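PDB 6M7Z: bradyzoite pseudokinase 1 from Toxoplasma gondii, which is a divergent, atypical kinase-fold protein, named a pseudokinase, probably linked to membrane ultrastructure of the parasitophorous vacuole. Local coordinates for residues L65-T68 / P69-R73; E94-Y98 / R99-P103; K104-P107 / L108-P111. One frame throughout, in Å; residues are numbered along the deposited sequence.

In the fold
The three contacts follow one another along the kinase-like N-terminal part of the chain. Interaction 1 caps helix 69-74, just ahead of strand 76-82, and lies at the surface, its centre about 22 Å from that of interaction 2 and about 17 Å from that of interaction 3. Interactions 2 and 3 are direct neighbours, with centres about 11 Å apart. They join where Tyr98 OH meets Leu110 O at 2.6 Å, a probable hydrogen bond, and where Leu102 CD2 packs on Leu109 CD1 at 4.3 Å. Beside interaction 2 an ethanediol molecule bonds both Glu94, on what is probably the kinase helix C, and Lys79 O of strand 76-82.

Interaction 1: residues L65-T68 / P69-R73; sequences LSLT and PEQQR
Thr68 and Gln71 grip each other by side chain and backbone where helix 69-74 begins. Their hydrogen bonds run in both directions. Gln71 N donates to Thr68 OG1 over 3.2 Å, in a nearly straight bond (163°). In return, Gln71 CG, set beside its own backbone N, points the extended side chain back toward Thr68, and OE1 of Gln71 receives Thr68 N at 2.8 Å, in the carbonyl plane and on a lone pair. The Thr68 hydroxyl, already an acceptor, gives its own hydrogen to the same oxygen: OG1 lies 3.2 Å from Gln71 OE1, above the carbonyl plane. The bond from Thr68 N does most to fix the amide; the hydroxyl, off the lone pair, adds a less well-directed one. Threonine suits the place because, with chi1 at 65°, OG1 sits between the backbone N and the carbonyl carbon, facing the amide of Gln71.

This reciprocal pattern is a capping box, with Thr68 as N-cap and Gln71 three residues on, glutamine supplying the oxygen that glutamate often gives. Backbone bonding then takes over, Gln72 N reaching Thr68 O at 2.9 Å. Pro69, with no N-H to satisfy, is well placed as the first helical residue. Just upstream, Ser66, the first residue past helix 59-65, has positive phi (52°) in a Schellman motif; a short link leads from it to Thr68.

The apolar contacts are fewer. Leu67 CD2 lies 4.0 Å from Gln71 CB, where the branched side chain covers the root of the glutamine. Leu67 is buried and also rests on Pro57, while Gln71 touches Leu113.

Interaction 2: residues E94-Y98 / R99-P103; sequences EPYLY and REILP. With EDO (1,2-ethanediol), chain H.
Leu102 CD1 rests over one face of the Tyr98 ring, 4.0 Å from its centroid, and Glu100 CG does the same to Tyr96, 3.9 Å from the centroid; both are CH-pi contacts set off toward the rim. The Tyr96 ring reaches forward along the helix because its CG lies anti to the backbone N (chi1 -179°). Glu100 crosses it at about a right angle, bending at chi2 (-58°) so that its methylene group, rather than its carboxylate, meets the ring. Ile101 CD1 comes to the edge of the same ring, 3.9 Å from Tyr96 CE1, and also touches Leu97 CD2 at 4.0 Å. Flat rings suit these places by offering a broad face to aliphatic carbons.

The backbone sets this spacing. Leu97 O accepts from two amides, Ile101 N at 3.0 Å and Leu102 N at 2.9 Å; the second, five residues on, belongs to a wider pi-type turn, after which Leu102 CD1 meets the Tyr98 ring. Further out, Tyr98 OH bonds Leu110 O, the Glu100 carboxylate bonds Tyr20 OH, Tyr96 meets the rings of Trp17 and Tyr20 edge-to-face, and Arg99 forms a salt bridge with Glu115.

Glu94 takes a hydrogen bond from ethanediol O2 to its OE1 (2.8 Å), the diol probably coming from the crystallisation liquor, while its OE2 lies in plane at the edge of the Tyr98 ring. That carboxylate also forms a salt bridge with Lys79, an arrangement consistent with the lysine-glutamate pair of protein kinases, in which helix 88-101 would be helix C.

Interaction 3: residues K104-P107 / L108-P111; sequences KRSP and LLLP
Between Ser106 and Leu109 the chain reverses in a type I beta turn, closed by Leu109 N donating to Ser106 O at 3.3 Å in a straight (169°) but long bond whose donor stands well above the carbonyl plane. Pro107 is apt at the second position, since its ring holds phi near the -60° such a turn needs and it has no N-H to lose.

The side chains at the two ends of the turn meet on one flank, where the short serine lets Leu109 CD1 lie 3.8 Å from Ser106 CB. A second contact joins the residues flanking the turn, Arg105 before it and Pro111 after it, crossing at about a right angle. Arg105 bends at chi2 (-80°), which brings NH1 to 3.6 Å and CD to 3.9 Å from Pro111 CB. The guanidinium meets the proline obliquely, while Lys104 CE covers one of its faces, 3.9 Å above the plane. Arg105 NH1 is tied down by a hydrogen bond to Ser112 O and, weakly, by Lys104 O at 3.4 Å.

Backbone hydrogen bonds of Leu108 and Leu110 with Leu185 fasten the turn to strand 183-185. Leu108 fits against Asn152, Ala155 and Ala156 of helix 146-161, the small alanines allowing close approach, and Leu109 lies on Ser159 and Leu185. Pro111 O bonds His126 ND1 on strand 121-127. This loop, running from helix 88-101 to strand 114-117 and laid on helix 146-161, probably corresponds to the alphaC-beta4 loop of protein kinases, by which the N-lobe is seated on helix E of the C-lobe.

Interaction 1: residues L65-T68 / P69-R73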
loop_
_atom_site.group_PDB
_atom_site.type_symbol
_atom_site.label_atom_id
_atom_site.label_comp_id
_atom_site.label_asym_id
_atom_site.label_seq_id
_atom_site.Cartn_x
_atom_site.Cartn_y
_atom_site.Cartn_z
ATOM N N LEU A 65 -16.085 2.658 13.308
ATOM C CA LEU A 65 -15.389 3.176 12.117
ATOM C C LEU A 65 -16.264 4.205 11.362
ATOM O O LEU A 65 -15.807 4.804 10.411
ATOM C CB LEU A 65 -15.001 1.999 11.213
ATOM C CG LEU A 65 -14.082 0.937 11.854
ATOM C CD1 LEU A 65 -13.738 -0.175 10.883
ATOM C CD2 LEU A 65 -12.781 1.515 12.427
ATOM N N SER A 66 -17.517 4.375 11.767
ATOM C CA SER A 66 -18.493 5.210 11.044
ATOM C C SER A 66 -18.549 4.798 9.571
ATOM O O SER A 66 -18.438 5.649 8.698
ATOM C CB SER A 66 -18.174 6.681 11.143
ATOM O OG SER A 66 -18.206 7.119 12.482
ATOM N N LEU A 67 -18.716 3.500 9.307
ATOM C CA LEU A 67 -18.775 3.006 7.927
ATOM C C LEU A 67 -20.086 3.461 7.264
ATOM O O LEU A 67 -21.148 3.326 7.843
ATOM C CB LEU A 67 -18.662 1.476 7.902
ATOM C CG LEU A 67 -17.356 0.870 8.430
ATOM C CD1 LEU A 67 -17.346 -0.634 8.246
ATOM C CD2 LEU A 67 -16.132 1.488 7.759
ATOM N N THR A 68 -19.978 3.994 6.046
ATOM C CA THR A 68 -21.120 4.225 5.159
ATOM C C THR A 68 -21.682 2.868 4.742
ATOM O O THR A 68 -20.992 1.865 4.863
ATOM C CB THR A 68 -20.708 5.045 3.924
ATOM O OG1 THR A 68 -19.791 4.261 3.156
ATOM C CG2 THR A 68 -20.085 6.378 4.279
ATOM N N PRO A 69 -22.937 2.771 4.262
ATOM C CA PRO A 69 -23.466 1.507 3.746
ATOM C C PRO A 69 -22.620 0.914 2.602
ATOM O O PRO A 69 -22.529 -0.316 2.493
ATOM C CB PRO A 69 -24.882 1.858 3.257
ATOM C CG PRO A 69 -25.247 3.119 4.020
ATOM C CD PRO A 69 -23.941 3.857 4.221
ATOM N N GLU A 70 -22.006 1.780 1.775
ATOM C CA GLU A 70 -21.100 1.346 0.700
ATOM C C GLU A 70 -19.888 0.615 1.303
ATOM O O GLU A 70 -19.527 -0.467 0.864
ATOM C CB GLU A 70 -20.627 2.534 -0.145
ATOM C CG GLU A 70 -21.681 3.084 -1.098
ATOM C CD GLU A 70 -21.136 3.738 -2.366
ATOM O OE1 GLU A 70 -21.778 4.702 -2.876
ATOM O OE2 GLU A 70 -20.076 3.272 -2.860
ATOM N N GLN A 71 -19.277 1.234 2.322
ATOM C CA GLN A 71 -18.129 0.692 3.033
ATOM C C GLN A 71 -18.505 -0.624 3.726
ATOM O O GLN A 71 -17.730 -1.563 3.721
ATOM C CB GLN A 71 -17.597 1.707 4.044
ATOM C CG GLN A 71 -16.722 2.808 3.443
ATOM C CD GLN A 71 -16.415 3.876 4.472
ATOM O OE1 GLN A 71 -17.288 4.313 5.212
ATOM N NE2 GLN A 71 -15.163 4.301 4.556
ATOM N N GLN A 72 -19.693 -0.681 4.326
ATOM C CA GLN A 72 -20.213 -1.917 4.963
ATOM C C GLN A 72 -20.199 -3.064 3.946
ATOM O O GLN A 72 -19.844 -4.176 4.290
ATOM C CB GLN A 72 -21.642 -1.707 5.472
ATOM C CG GLN A 72 -21.989 -2.343 6.811
ATOM C CD GLN A 72 -23.349 -1.870 7.295
ATOM O OE1 GLN A 72 -23.873 -0.805 6.930
ATOM N NE2 GLN A 72 -23.942 -2.666 8.165
ATOM N N ARG A 73 -20.602 -2.772 2.701
ATOM C CA ARG A 73 -20.747 -3.773 1.641
ATOM C C ARG A 73 -19.368 -4.210 1.125
ATOM O O ARG A 73 -19.202 -5.351 0.750
ATOM C CB ARG A 73 -21.617 -3.233 0.491
ATOM C CG ARG A 73 -23.115 -3.272 0.751
ATOM C CD ARG A 73 -23.973 -2.895 -0.449
ATOM N NE ARG A 73 -24.776 -1.684 -0.261
ATOM C CZ ARG A 73 -24.443 -0.465 -0.696
ATOM N NH1 ARG A 73 -23.447 -0.319 -1.555
ATOM N NH2 ARG A 73 -25.152 0.591 -0.329
#

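Interaction 2: residues E94-Y98 / R99-P103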
loop_
_atom_site.group_PDB
_atom_site.type_symbol
_atom_site.label_atom_id
_atom_site.label_comp_id
_atom_site.label_asym_id
_atom_site.label_seq_id
_atom_site.Cartn_x
_atom_site.Cartn_y
_atom_site.Cartn_z
ATOM N N GLU A 94 3.441 2.587 12.084
ATOM C CA GLU A 94 2.541 2.717 10.958
ATOM C C GLU A 94 1.336 3.583 11.354
ATOM O O GLU A 94 0.950 4.488 10.616
ATOM C CB GLU A 94 2.143 1.344 10.412
ATOM C CG GLU A 94 1.528 1.433 9.032
ATOM C CD GLU A 94 1.116 0.119 8.378
ATOM O OE1 GLU A 94 1.315 -0.975 9.028
ATOM O OE2 GLU A 94 0.597 0.180 7.222
ATOM N N PRO A 95 0.672 3.352 12.511
ATOM C CA PRO A 95 -0.370 4.277 12.969
ATOM C C PRO A 95 0.105 5.737 13.033
ATOM O O PRO A 95 -0.640 6.664 12.649
ATOM C CB PRO A 95 -0.718 3.751 14.365
ATOM C CG PRO A 95 -0.389 2.253 14.278
ATOM C CD PRO A 95 0.835 2.176 13.393
ATOM N N TYR A 96 1.341 5.942 13.502
ATOM C CA TYR A 96 1.900 7.278 13.582
ATOM C C TYR A 96 1.939 7.917 12.183
ATOM O O TYR A 96 1.500 9.055 12.026
ATOM C CB TYR A 96 3.291 7.228 14.217
ATOM C CG TYR A 96 3.953 8.571 14.369
ATOM C CD1 TYR A 96 4.682 9.129 13.340
ATOM C CD2 TYR A 96 3.845 9.291 15.541
ATOM C CE1 TYR A 96 5.314 10.354 13.490
ATOM C CE2 TYR A 96 4.440 10.529 15.696
ATOM C CZ TYR A 96 5.178 11.068 14.665
ATOM O OH TYR A 96 5.772 12.291 14.803
ATOM N N LEU A 97 2.481 7.209 11.180
ATOM C CA LEU A 97 2.520 7.738 9.814
ATOM C C LEU A 97 1.118 8.157 9.371
ATOM O O LEU A 97 0.955 9.242 8.841
ATOM C CB LEU A 97 3.062 6.705 8.826
ATOM C CG LEU A 97 4.544 6.370 8.914
ATOM C CD1 LEU A 97 4.941 5.489 7.725
ATOM C CD2 LEU A 97 5.418 7.618 8.922
ATOM N N TYR A 98 0.124 7.296 9.588
ATOM C CA TYR A 98 -1.230 7.568 9.094
ATOM C C TYR A 98 -1.830 8.785 9.799
ATOM O O TYR A 98 -2.516 9.564 9.145
ATOM C CB TYR A 98 -2.137 6.333 9.202
ATOM C CG TYR A 98 -2.048 5.433 7.995
ATOM C CD1 TYR A 98 -2.632 5.801 6.798
ATOM C CD2 TYR A 98 -1.364 4.230 8.034
ATOM C CE1 TYR A 98 -2.568 4.993 5.675
ATOM C CE2 TYR A 98 -1.286 3.409 6.920
ATOM C CZ TYR A 98 -1.898 3.785 5.731
ATOM O OH TYR A 98 -1.831 2.983 4.624
ATOM N N ARG A 99 -1.551 8.951 11.102
ATOM C CA ARG A 99 -2.208 9.991 11.916
ATOM C C ARG A 99 -1.480 11.345 11.822
ATOM O O ARG A 99 -2.131 12.380 11.921
ATOM C CB ARG A 99 -2.281 9.546 13.376
ATOM C CG ARG A 99 -3.245 8.393 13.616
ATOM C CD ARG A 99 -3.016 7.722 14.961
ATOM N NE ARG A 99 -3.567 8.493 16.061
ATOM C CZ ARG A 99 -4.844 8.478 16.436
ATOM N NH1 ARG A 99 -5.746 7.788 15.756
ATOM N NH2 ARG A 99 -5.217 9.171 17.494
ATOM N N GLU A 100 -0.148 11.338 11.665
ATOM C CA GLU A 100 0.655 12.540 11.834
ATOM C C GLU A 100 1.355 12.980 10.537
ATOM O O GLU A 100 1.787 14.115 10.478
ATOM C CB GLU A 100 1.736 12.339 12.896
ATOM C CG GLU A 100 1.225 11.792 14.210
ATOM C CD GLU A 100 0.151 12.616 14.920
ATOM O OE1 GLU A 100 0.134 13.851 14.758
ATOM O OE2 GLU A 100 -0.672 12.016 15.646
ATOM N N ILE A 101 1.504 12.118 9.530
ATOM C CA ILE A 101 2.411 12.434 8.416
ATOM C C ILE A 101 1.719 12.351 7.048
ATOM O O ILE A 101 1.946 13.200 6.193
ATOM C CB ILE A 101 3.665 11.546 8.490
ATOM C CG1 ILE A 101 4.413 11.850 9.791
ATOM C CG2 ILE A 101 4.537 11.722 7.246
ATOM C CD1 ILE A 101 5.888 11.481 9.774
ATOM N N LEU A 102 0.885 11.337 6.830
ATOM C CA LEU A 102 0.203 11.175 5.569
ATOM C C LEU A 102 -1.071 12.013 5.593
ATOM O O LEU A 102 -1.800 12.012 6.585
ATOM C CB LEU A 102 -0.100 9.689 5.349
ATOM C CG LEU A 102 1.111 8.759 5.372
ATOM C CD1 LEU A 102 0.646 7.303 5.380
ATOM C CD2 LEU A 102 2.045 9.051 4.188
ATOM N N PRO A 103 -1.386 12.741 4.501
ATOM C CA PRO A 103 -2.686 13.402 4.374
ATOM C C PRO A 103 -3.838 12.407 4.579
ATOM O O PRO A 103 -3.659 11.217 4.360
ATOM C CB PRO A 103 -2.702 13.924 2.929
ATOM C CG PRO A 103 -1.244 13.999 2.529
ATOM C CD PRO A 103 -0.522 12.926 3.323
HETATM C C1 EDO H . -0.153 -2.016 13.430
HETATM O O1 EDO H . -1.478 -2.554 13.616
HETATM C C2 EDO H . 0.274 -2.251 11.982
HETATM O O2 EDO H . 1.574 -1.715 11.689
#

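Interaction 3: residues K104-P107 / L108-P111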
loop_
_atom_site.group_PDB
_atom_site.type_symbol
_atom_site.label_atom_id
_atom_site.label_comp_id
_atom_site.label_asym_id
_atom_site.label_seq_id
_atom_site.Cartn_x
_atom_site.Cartn_y
_atom_site.Cartn_z
ATOM N N LYS A 104 -5.005 12.915 4.979
ATOM C CA LYS A 104 -6.147 12.077 5.323
ATOM C C LYS A 104 -6.536 11.216 4.113
ATOM O O LYS A 104 -6.940 10.079 4.298
ATOM C CB LYS A 104 -7.284 12.961 5.864
ATOM C CG LYS A 104 -8.703 12.396 5.884
ATOM C CD LYS A 104 -9.025 11.428 6.995
ATOM C CE LYS A 104 -10.389 10.809 6.787
ATOM N NZ LYS A 104 -10.659 9.734 7.767
ATOM N N ARG A 105 -6.439 11.758 2.894
ATOM C CA ARG A 105 -6.575 10.915 1.708
ATOM C C ARG A 105 -5.680 11.455 0.584
ATOM O O ARG A 105 -6.012 12.421 -0.096
ATOM C CB ARG A 105 -8.048 10.795 1.274
ATOM C CG ARG A 105 -9.057 10.262 2.287
ATOM C CD ARG A 105 -9.092 8.740 2.439
ATOM N NE ARG A 105 -10.212 8.280 3.247
ATOM C CZ ARG A 105 -10.126 7.672 4.435
ATOM N NH1 ARG A 105 -8.960 7.484 5.030
ATOM N NH2 ARG A 105 -11.222 7.232 5.024
ATOM N N SER A 106 -4.484 10.866 0.473
ATOM C CA SER A 106 -3.709 10.861 -0.755
ATOM C C SER A 106 -4.366 9.837 -1.664
ATOM O O SER A 106 -4.517 8.687 -1.267
ATOM C CB SER A 106 -2.267 10.518 -0.508
ATOM O OG SER A 106 -1.676 11.379 0.448
ATOM N N PRO A 107 -4.769 10.198 -2.906
ATOM C CA PRO A 107 -5.592 9.305 -3.724
ATOM C C PRO A 107 -4.959 7.950 -4.093
ATOM O O PRO A 107 -5.686 6.988 -4.312
ATOM C CB PRO A 107 -5.831 10.113 -5.008
ATOM C CG PRO A 107 -5.553 11.558 -4.620
ATOM C CD PRO A 107 -4.464 11.475 -3.580
ATOM N N LEU A 108 -3.625 7.885 -4.181
ATOM C CA LEU A 108 -2.931 6.680 -4.654
ATOM C C LEU A 108 -2.214 5.938 -3.511
ATOM O O LEU A 108 -1.386 5.082 -3.793
ATOM C CB LEU A 108 -1.936 7.100 -5.745
ATOM C CG LEU A 108 -2.569 7.608 -7.045
ATOM C CD1 LEU A 108 -1.502 7.793 -8.119
ATOM C CD2 LEU A 108 -3.655 6.654 -7.557
ATOM N N LEU A 109 -2.510 6.268 -2.245
ATOM C CA LEU A 109 -1.956 5.552 -1.095
ATOM C C LEU A 109 -3.095 4.821 -0.363
ATOM O O LEU A 109 -4.207 5.355 -0.265
ATOM C CB LEU A 109 -1.247 6.535 -0.159
ATOM C CG LEU A 109 -0.117 7.363 -0.788
ATOM C CD1 LEU A 109 0.608 8.205 0.256
ATOM C CD2 LEU A 109 0.897 6.504 -1.527
ATOM N N LEU A 110 -2.806 3.604 0.136
ATOM C CA LEU A 110 -3.782 2.794 0.856
ATOM C C LEU A 110 -4.323 3.612 2.032
ATOM O O LEU A 110 -3.565 4.006 2.910
ATOM C CB LEU A 110 -3.112 1.506 1.325
ATOM C CG LEU A 110 -3.987 0.516 2.113
ATOM C CD1 LEU A 110 -5.078 -0.054 1.214
ATOM C CD2 LEU A 110 -3.134 -0.623 2.687
ATOM N N PRO A 111 -5.627 3.934 2.072
ATOM C CA PRO A 111 -6.192 4.699 3.178
ATOM C C PRO A 111 -6.402 3.881 4.461
ATOM O O PRO A 111 -6.669 2.685 4.394
ATOM C CB PRO A 111 -7.552 5.186 2.643
ATOM C CG PRO A 111 -7.919 4.215 1.523
ATOM C CD PRO A 111 -6.621 3.607 1.046
#